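Local coordinates for protein exodeoxyribonuclease III (Neisseria meningitidis, PDB 2JC4) that acts as a 3'-5' exonuclease in DNA repair, probably with two magnesium or manganese ions, in the AP/ExoA family of nucleases, at residues R100-Y105 with R132-R137; V13-V18 with A44-M49; V91-V96 with T128-D133. All blocks are in the same frame, centred on the assembly; numbering follows the deposited sequence.

Interaction 1 of 3, residues R100-Y105 with R132-R137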
loop_
_atom_site.group_PDB
_atom_site.type_symbol
_atom_site.label_atom_id
_atom_site.label_comp_id
_atom_site.label_asym_id
_atom_site.label_seq_id
_atom_site.Cartn_x
_atom_site.Cartn_y
_atom_site.Cartn_z
ATOM N N ARG A 100 -10.531 4.518 -9.871
ATOM C CA ARG A 100 -10.563 5.024 -8.502
ATOM C C ARG A 100 -9.418 4.341 -7.754
ATOM O O ARG A 100 -9.408 3.105 -7.627
ATOM C CB ARG A 100 -11.909 4.681 -7.837
ATOM C CG ARG A 100 -12.133 5.363 -6.506
ATOM C CD ARG A 100 -12.107 6.905 -6.656
ATOM N NE ARG A 100 -12.509 7.554 -5.416
ATOM C CZ ARG A 100 -12.422 8.862 -5.175
ATOM N NH1 ARG A 100 -11.951 9.691 -6.098
ATOM N NH2 ARG A 100 -12.809 9.329 -3.991
ATOM N N VAL A 101 -8.489 5.151 -7.236
ATOM C CA VAL A 101 -7.314 4.639 -6.554
ATOM C C VAL A 101 -7.475 4.992 -5.074
ATOM O O VAL A 101 -7.583 6.136 -4.722
ATOM C CB VAL A 101 -6.045 5.282 -7.116
ATOM C CG1 VAL A 101 -4.775 4.908 -6.278
ATOM C CG2 VAL A 101 -5.876 4.892 -8.576
ATOM N N ILE A 102 -7.521 3.996 -4.210
ATOM C CA ILE A 102 -7.533 4.274 -2.765
ATOM C C ILE A 102 -6.213 3.786 -2.152
ATOM O O ILE A 102 -5.991 2.587 -2.093
ATOM C CB ILE A 102 -8.781 3.602 -2.081
ATOM C CG1 ILE A 102 -10.083 3.999 -2.833
ATOM C CG2 ILE A 102 -8.784 3.868 -0.555
ATOM C CD1 ILE A 102 -11.339 3.226 -2.376
ATOM N N ASN A 103 -5.355 4.714 -1.689
ATOM C CA ASN A 103 -4.051 4.381 -1.127
ATOM C C ASN A 103 -4.151 4.373 0.405
ATOM O O ASN A 103 -4.617 5.342 1.004
ATOM C CB ASN A 103 -3.049 5.445 -1.586
ATOM C CG ASN A 103 -1.661 5.284 -0.979
ATOM O OD1 ASN A 103 -1.275 4.197 -0.536
ATOM N ND2 ASN A 103 -0.883 6.379 -0.996
ATOM N N VAL A 104 -3.680 3.297 1.027
ATOM C CA VAL A 104 -3.744 3.139 2.466
ATOM C C VAL A 104 -2.364 2.862 3.073
ATOM O O VAL A 104 -1.569 2.088 2.539
ATOM C CB VAL A 104 -4.741 1.982 2.852
ATOM C CG1 VAL A 104 -6.179 2.427 2.650
ATOM C CG2 VAL A 104 -4.439 0.609 2.075
ATOM N N TYR A 105 -2.098 3.507 4.191
ATOM C CA TYR A 105 -1.029 3.090 5.068
ATOM C C TYR A 105 -1.745 2.596 6.337
ATOM O O TYR A 105 -2.127 3.409 7.198
ATOM C CB TYR A 105 -0.040 4.253 5.376
ATOM C CG TYR A 105 0.889 3.823 6.477
ATOM C CD1 TYR A 105 1.545 2.591 6.386
ATOM C CD2 TYR A 105 1.053 4.592 7.652
ATOM C CE1 TYR A 105 2.388 2.136 7.429
ATOM C CE2 TYR A 105 1.912 4.142 8.692
ATOM C CZ TYR A 105 2.542 2.906 8.566
ATOM O OH TYR A 105 3.342 2.396 9.577
ATOM N N ARG A 132 -16.438 -0.021 0.725
ATOM C CA ARG A 132 -17.748 -0.545 0.282
ATOM C C ARG A 132 -18.599 0.531 -0.491
ATOM O O ARG A 132 -19.214 0.267 -1.561
ATOM C CB ARG A 132 -18.532 -1.003 1.501
ATOM C CG ARG A 132 -19.912 -1.675 1.124
ATOM C CD ARG A 132 -20.748 -2.042 2.381
ATOM N NE ARG A 132 -20.105 -3.076 3.180
ATOM C CZ ARG A 132 -19.710 -2.935 4.448
ATOM N NH1 ARG A 132 -19.899 -1.788 5.104
ATOM N NH2 ARG A 132 -19.129 -3.966 5.075
ATOM N N ASP A 133 -18.622 1.732 0.070
ATOM C CA ASP A 133 -19.338 2.859 -0.497
ATOM C C ASP A 133 -18.713 3.302 -1.811
ATOM O O ASP A 133 -19.435 3.516 -2.823
ATOM C CB ASP A 133 -19.340 4.001 0.527
ATOM C CG ASP A 133 -19.966 5.286 0.003
ATOM O OD1 ASP A 133 -21.084 5.243 -0.539
ATOM O OD2 ASP A 133 -19.326 6.352 0.144
ATOM N N GLU A 134 -17.382 3.410 -1.824
ATOM C CA GLU A 134 -16.656 3.821 -3.025
ATOM C C GLU A 134 -16.906 2.845 -4.171
ATOM O O GLU A 134 -17.095 3.264 -5.316
ATOM C CB GLU A 134 -15.148 3.958 -2.746
ATOM C CG GLU A 134 -14.757 5.137 -1.867
ATOM C CD GLU A 134 -14.731 6.426 -2.650
ATOM O OE1 GLU A 134 -14.022 6.487 -3.660
ATOM O OE2 GLU A 134 -15.432 7.368 -2.268
ATOM N N MET A 135 -16.937 1.551 -3.856
ATOM C CA MET A 135 -17.185 0.533 -4.877
ATOM C C MET A 135 -18.568 0.575 -5.584
ATOM O O MET A 135 -18.697 0.076 -6.694
ATOM C CB MET A 135 -16.958 -0.852 -4.271
ATOM C CG MET A 135 -15.455 -1.129 -3.996
ATOM S SD MET A 135 -15.279 -2.725 -3.195
ATOM C CE MET A 135 -15.688 -3.761 -4.618
ATOM N N THR A 136 -19.589 1.162 -4.946
ATOM C CA THR A 136 -20.915 1.315 -5.608
ATOM C C THR A 136 -20.883 2.273 -6.809
ATOM O O THR A 136 -21.852 2.359 -7.558
ATOM C CB THR A 136 -22.003 1.880 -4.658
ATOM O OG1 THR A 136 -21.648 3.213 -4.254
ATOM C CG2 THR A 136 -22.163 1.009 -3.427
ATOM N N ARG A 137 -19.808 3.032 -6.955
ATOM C CA ARG A 137 -19.775 4.092 -7.953
ATOM C C ARG A 137 -18.688 3.926 -8.989
ATOM O O ARG A 137 -18.778 4.506 -10.067
ATOM C CB ARG A 137 -19.611 5.434 -7.265
ATOM C CG ARG A 137 -20.785 5.802 -6.464
ATOM C CD ARG A 137 -20.648 7.220 -5.882
ATOM N NE ARG A 137 -19.530 7.427 -4.968
ATOM C CZ ARG A 137 -19.581 7.122 -3.680
ATOM N NH1 ARG A 137 -20.665 6.537 -3.194
ATOM N NH2 ARG A 137 -18.559 7.370 -2.876
#

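Interaction 2 of 3, residues V13-V18 with A44-M49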
loop_
_atom_site.group_PDB
_atom_site.type_symbol
_atom_site.label_atom_id
_atom_site.label_comp_id
_atom_site.label_asym_id
_atom_site.label_seq_id
_atom_site.Cartn_x
_atom_site.Cartn_y
_atom_site.Cartn_z
ATOM N N VAL A 13 14.173 10.556 2.990
ATOM C CA VAL A 13 15.272 9.618 2.761
ATOM C C VAL A 13 15.252 9.025 1.358
ATOM O O VAL A 13 16.296 8.886 0.706
ATOM C CB VAL A 13 15.257 8.493 3.808
ATOM C CG1 VAL A 13 16.436 7.542 3.576
ATOM C CG2 VAL A 13 15.311 9.096 5.211
ATOM N N ARG A 14 14.067 8.643 0.901
ATOM C CA ARG A 14 13.949 7.814 -0.297
ATOM C C ARG A 14 13.746 8.586 -1.572
ATOM O O ARG A 14 13.626 7.982 -2.630
ATOM C CB ARG A 14 12.764 6.828 -0.148
ATOM C CG ARG A 14 13.092 5.361 -0.470
ATOM C CD ARG A 14 14.225 4.821 0.381
ATOM N NE ARG A 14 13.832 4.852 1.797
ATOM C CZ ARG A 14 14.630 4.604 2.823
ATOM N NH1 ARG A 14 15.903 4.266 2.635
ATOM N NH2 ARG A 14 14.146 4.692 4.064
ATOM N N LEU A 15 13.659 9.914 -1.486
ATOM C CA LEU A 15 13.370 10.706 -2.696
ATOM C C LEU A 15 14.218 10.366 -3.929
ATOM O O LEU A 15 13.656 10.186 -4.992
ATOM C CB LEU A 15 13.376 12.223 -2.436
ATOM C CG LEU A 15 12.976 13.119 -3.615
ATOM C CD1 LEU A 15 11.548 12.844 -4.089
ATOM C CD2 LEU A 15 13.082 14.550 -3.143
ATOM N N PRO A 16 15.561 10.297 -3.799
ATOM C CA PRO A 16 16.330 9.958 -5.018
ATOM C C PRO A 16 15.882 8.645 -5.673
ATOM O O PRO A 16 15.846 8.538 -6.899
ATOM C CB PRO A 16 17.777 9.828 -4.513
ATOM C CG PRO A 16 17.819 10.610 -3.266
ATOM C CD PRO A 16 16.441 10.538 -2.637
ATOM N N GLN A 17 15.539 7.648 -4.853
ATOM C CA GLN A 17 15.098 6.356 -5.370
ATOM C C GLN A 17 13.739 6.465 -6.029
ATOM O O GLN A 17 13.508 5.839 -7.060
ATOM C CB GLN A 17 15.079 5.305 -4.249
ATOM C CG GLN A 17 16.473 5.086 -3.634
ATOM C CD GLN A 17 16.486 3.988 -2.575
ATOM O OE1 GLN A 17 15.490 3.292 -2.378
ATOM N NE2 GLN A 17 17.638 3.806 -1.929
ATOM N N VAL A 18 12.837 7.254 -5.432
ATOM C CA VAL A 18 11.523 7.526 -6.046
ATOM C C VAL A 18 11.710 8.202 -7.410
ATOM O O VAL A 18 11.095 7.790 -8.429
ATOM C CB VAL A 18 10.625 8.351 -5.102
ATOM C CG1 VAL A 18 9.340 8.771 -5.774
ATOM C CG2 VAL A 18 10.297 7.519 -3.819
ATOM N N ALA A 44 7.067 18.477 -3.381
ATOM C CA ALA A 44 6.172 18.618 -4.534
ATOM C C ALA A 44 6.942 19.136 -5.772
ATOM O O ALA A 44 6.851 18.574 -6.862
ATOM C CB ALA A 44 4.972 19.538 -4.194
ATOM N N ALA A 45 7.750 20.171 -5.588
ATOM C CA ALA A 45 8.525 20.737 -6.702
ATOM C C ALA A 45 9.436 19.693 -7.358
ATOM O O ALA A 45 9.486 19.619 -8.563
ATOM C CB ALA A 45 9.343 21.978 -6.245
ATOM N N ALA A 46 10.155 18.894 -6.571
ATOM C CA ALA A 46 11.058 17.885 -7.143
ATOM C C ALA A 46 10.357 16.888 -8.062
ATOM O O ALA A 46 10.945 16.452 -9.054
ATOM C CB ALA A 46 11.836 17.140 -6.052
ATOM N N LEU A 47 9.112 16.522 -7.737
ATOM C CA LEU A 47 8.375 15.544 -8.547
ATOM C C LEU A 47 7.581 16.199 -9.669
ATOM O O LEU A 47 7.512 15.671 -10.785
ATOM C CB LEU A 47 7.418 14.742 -7.669
ATOM C CG LEU A 47 8.084 13.951 -6.546
ATOM C CD1 LEU A 47 7.038 13.359 -5.573
ATOM C CD2 LEU A 47 8.975 12.856 -7.118
ATOM N N GLN A 48 6.939 17.323 -9.348
ATOM C CA GLN A 48 6.214 18.119 -10.334
ATOM C C GLN A 48 7.139 18.569 -11.469
ATOM O O GLN A 48 6.743 18.558 -12.635
ATOM C CB GLN A 48 5.516 19.307 -9.653
ATOM C CG GLN A 48 4.408 18.827 -8.673
ATOM C CD GLN A 48 3.757 19.926 -7.839
ATOM O OE1 GLN A 48 2.545 19.865 -7.543
ATOM N NE2 GLN A 48 4.548 20.919 -7.435
ATOM N N MET A 49 8.373 18.937 -11.114
ATOM C CA MET A 49 9.345 19.407 -12.096
ATOM C C MET A 49 9.799 18.287 -12.987
ATOM O O MET A 49 10.447 18.536 -14.017
ATOM C CB MET A 49 10.524 20.125 -11.425
ATOM C CG MET A 49 10.084 21.488 -10.888
ATOM S SD MET A 49 11.407 22.466 -10.106
ATOM C CE MET A 49 12.631 22.515 -11.406
#

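Interaction 3 of 3, residues V91-V96 with T128-D133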
loop_
_atom_site.group_PDB
_atom_site.type_symbol
_atom_site.label_atom_id
_atom_site.label_comp_id
_atom_site.label_asym_id
_atom_site.label_seq_id
_atom_site.Cartn_x
_atom_site.Cartn_y
_atom_site.Cartn_z
ATOM N N VAL A 91 -5.071 7.578 4.665
ATOM C CA VAL A 91 -5.951 7.225 3.519
ATOM C C VAL A 91 -6.081 8.448 2.594
ATOM O O VAL A 91 -6.479 9.549 3.021
ATOM C CB VAL A 91 -7.365 6.799 4.002
ATOM C CG1 VAL A 91 -8.281 6.371 2.819
ATOM C CG2 VAL A 91 -7.296 5.685 5.055
ATOM N N ILE A 92 -5.728 8.251 1.333
ATOM C CA ILE A 92 -5.998 9.248 0.314
ATOM C C ILE A 92 -6.532 8.512 -0.902
ATOM O O ILE A 92 -6.052 7.426 -1.250
ATOM C CB ILE A 92 -4.711 10.089 -0.026
ATOM C CG1 ILE A 92 -5.078 11.271 -0.944
ATOM C CG2 ILE A 92 -3.549 9.212 -0.607
ATOM C CD1 ILE A 92 -3.938 12.291 -1.107
ATOM N N ALA A 93 -7.547 9.085 -1.536
ATOM C CA ALA A 93 -8.119 8.481 -2.747
ATOM C C ALA A 93 -8.248 9.522 -3.857
ATOM O O ALA A 93 -8.384 10.711 -3.594
ATOM C CB ALA A 93 -9.486 7.839 -2.453
ATOM N N ALA A 94 -8.232 9.074 -5.098
ATOM C CA ALA A 94 -8.462 10.000 -6.193
ATOM C C ALA A 94 -8.774 9.157 -7.403
ATOM O O ALA A 94 -8.459 7.979 -7.411
ATOM C CB ALA A 94 -7.246 10.855 -6.449
ATOM N N THR A 95 -9.415 9.775 -8.390
ATOM C CA THR A 95 -9.765 9.121 -9.650
ATOM C C THR A 95 -8.734 9.591 -10.659
ATOM O O THR A 95 -8.607 10.815 -10.924
ATOM C CB THR A 95 -11.202 9.492 -10.121
ATOM O OG1 THR A 95 -12.135 9.258 -9.064
ATOM C CG2 THR A 95 -11.599 8.674 -11.333
ATOM N N VAL A 96 -7.993 8.615 -11.190
ATOM C CA VAL A 96 -6.840 8.844 -12.042
ATOM C C VAL A 96 -7.066 8.053 -13.310
ATOM O O VAL A 96 -7.193 6.821 -13.253
ATOM C CB VAL A 96 -5.504 8.366 -11.368
ATOM C CG1 VAL A 96 -4.312 8.793 -12.193
ATOM C CG2 VAL A 96 -5.366 8.903 -9.935
ATOM N N THR A 128 -13.303 -0.456 5.734
ATOM C CA THR A 128 -14.237 -1.353 5.041
ATOM C C THR A 128 -15.491 -0.583 4.587
ATOM O O THR A 128 -15.967 -0.734 3.452
ATOM C CB THR A 128 -14.607 -2.551 5.961
ATOM O OG1 THR A 128 -13.389 -3.158 6.408
ATOM C CG2 THR A 128 -15.357 -3.597 5.184
ATOM N N GLU A 129 -15.992 0.257 5.475
ATOM C CA GLU A 129 -17.197 1.058 5.196
ATOM C C GLU A 129 -16.951 2.039 4.037
ATOM O O GLU A 129 -17.763 2.192 3.121
ATOM C CB GLU A 129 -17.614 1.797 6.481
ATOM C CG GLU A 129 -19.094 1.819 6.687
ATOM C CD GLU A 129 -19.488 2.739 7.829
ATOM O OE1 GLU A 129 -19.852 3.905 7.549
ATOM O OE2 GLU A 129 -19.389 2.298 8.990
ATOM N N PHE A 130 -15.820 2.705 4.062
ATOM C CA PHE A 130 -15.512 3.670 3.017
ATOM C C PHE A 130 -15.353 2.968 1.678
ATOM O O PHE A 130 -15.918 3.408 0.662
ATOM C CB PHE A 130 -14.209 4.380 3.366
ATOM C CG PHE A 130 -13.690 5.280 2.284
ATOM C CD1 PHE A 130 -14.426 6.397 1.872
ATOM C CD2 PHE A 130 -12.436 5.054 1.728
ATOM C CE1 PHE A 130 -13.941 7.261 0.893
ATOM C CE2 PHE A 130 -11.936 5.920 0.720
ATOM C CZ PHE A 130 -12.679 7.038 0.334
ATOM N N VAL A 131 -14.555 1.899 1.677
ATOM C CA VAL A 131 -14.289 1.132 0.433
ATOM C C VAL A 131 -15.611 0.570 -0.127
ATOM O O VAL A 131 -15.892 0.695 -1.334
ATOM C CB VAL A 131 -13.182 0.042 0.597
ATOM C CG1 VAL A 131 -13.002 -0.722 -0.739
ATOM C CG2 VAL A 131 -11.835 0.669 0.984
ATOM N N ARG A 132 -16.438 -0.021 0.725
ATOM C CA ARG A 132 -17.748 -0.545 0.282
ATOM C C ARG A 132 -18.599 0.531 -0.491
ATOM O O ARG A 132 -19.214 0.267 -1.561
ATOM C CB ARG A 132 -18.532 -1.003 1.501
ATOM C CG ARG A 132 -19.912 -1.675 1.124
ATOM C CD ARG A 132 -20.748 -2.042 2.381
ATOM N NE ARG A 132 -20.105 -3.076 3.180
ATOM C CZ ARG A 132 -19.710 -2.935 4.448
ATOM N NH1 ARG A 132 -19.899 -1.788 5.104
ATOM N NH2 ARG A 132 -19.129 -3.966 5.075
ATOM N N ASP A 133 -18.622 1.732 0.070
ATOM C CA ASP A 133 -19.338 2.859 -0.497
ATOM C C ASP A 133 -18.713 3.302 -1.811
ATOM O O ASP A 133 -19.435 3.516 -2.823
ATOM C CB ASP A 133 -19.340 4.001 0.527
ATOM C CG ASP A 133 -19.966 5.286 0.003
ATOM O OD1 ASP A 133 -21.084 5.243 -0.539
ATOM O OD2 ASP A 133 -19.326 6.352 0.144
#

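Interaction 1 of 3, residues R100-Y105 with R132-R137
Arg100 on the strand and Glu134 on the helix meet through one carboxylate oxygen, an example of a buried salt bridge that pins a helix to the sheet beside it. Glu134 OE1 lies at the edge of the guanidinium group, close to its plane, and receives a short bond from Arg100 NE of 2.6 Å. The nitrogen approaches nearly along the C-O bond of the acid, while Arg100 NH2 adds a weak second bond to the same OE1 at 3.1 Å. The two flat groups are not coplanar but tilted by 31°. Bends at chi2 in both chains, 60° in Arg100 and -79° in Glu134, fold them so that their charged ends meet between strand and helix.

The other oxygen of the acid faces a different partner: Arg137 NH2 makes a weak bond to Glu134 OE2 and also grips Asp133 end-on, NH1 to OD1 and NH2 to OD2. A network of four charged residues results, in which Glu134 stands between two arginines and its charge is probably stabilised by both. Ile102 CD1 packs against the CB-CG part of Glu134, 3.9 Å from CB, so one side chain has an apolar contact at its root and a charged one at its end.

Arg100 NH1 is held by Asp75 O and Thr95 OG1. The contact belongs to the beta-alpha-beta unit of strand 99-105, helix 115-135 and strand 141-144, whose Leu141 touches both Ile102 and Glu134.

Interaction 2 of 3, residues V13-V18 with A44-M49
Leu15 reaches from helix 13-18 to Leu47 and Ala46 of helix 44-48, and its two methyl branches divide the work. CD1 meets Leu47 CD2 at 4.0 Å, whereas CD2 turns to Ala46 CB at 4.1 Å. The leucine side chains run past each other in opposite directions, meeting through one methyl of each. Leu15 carries CG anti to its own nitrogen (chi1 -175°), which extends the branches across the gap. One turn on, Val18 CG1 comes to Leu47 CD2 at 4.3 Å, so this single methyl touches both residues of the first helix.

The closest approach is thus between the two leucines. Val18 packs more loosely on Leu47 but on the buried side, while Leu15 and Ala46 form the partly exposed margin. With the short helix axes 11.3 Å apart and almost parallel (6°), the backbones stay well separated and the side chains alone bridge them, without a hydrogen bond. It is a modest, purely apolar seam.

Leu22 and Phe42 also touch Leu47, and Pro43 touches Leu15. Val18 rests on Trp6 of strand 2-7 and Leu47 on Cys54 of strand 53-57, so both helices pack on the same mixed sheet.

Interaction 3 of 3, residues V91-V96 with T128-D133
Phe130 points its ring from the helix toward strand 91-96, where the far end of the ring meets Val91 and Ala93, two residues apart and on the same side of the strand. Ala93 CB lies at the edge of the ring, near its plane, 4.3 Å from CZ. Val91 CG1 approaches obliquely and comes within 4.2 Å of CE2. The phenyl group therefore spans two successive residues on one side of the strand, while the intervening Ile92 turns to the other side of the sheet.

A chi1 of 173° sets CG of Phe130 anti to the backbone nitrogen and sends the ring outward from the helix, bridging a backbone separation of 10.2 Å between Val91 CA and Phe130 CA. Ala93 presents only its CB to the ring edge, and the branched Val91 fills in beside CE2. All three residues are buried.

More partners surround the aromatic group. The ring of His77, on the next strand of the sheet, stacks with Phe130, and Ile102 and Pro81 also touch it. Helix 115-135 thus packs on one mixed sheet, with the Val91 side chain about 7 Å from that of Tyr105, a predicted active-site residue.

No hydrogen bond crosses between these segments, so the helix is attached here through dispersion and the exclusion of water. The ring's position is therefore probably set by the shape of its neighbours, the stacked His77 among them, rather than by directional bonds.

Overall arrangement
Interaction 2 comes first along the chain and stands apart, its centre about 25 Å from that of interaction 3 and 26 Å from that of interaction 1; its helices cover the sheet that contains strands 2-7 and 53-57. Interactions 1 and 3 belong to the other mixed sheet, with centres only about 3 Å apart. Both end on helix 115-135, and share Arg132 and Asp133 in their ranges. Their strands, 91-96 and 99-105, are consecutive and adjacent, joined by backbone bonds. One helix is thus held to two neighbouring strands, by charge and by apolar contact. Together the contacts place helices on each of the two sheets, as in the alpha/beta sandwich of the DNase I-like fold.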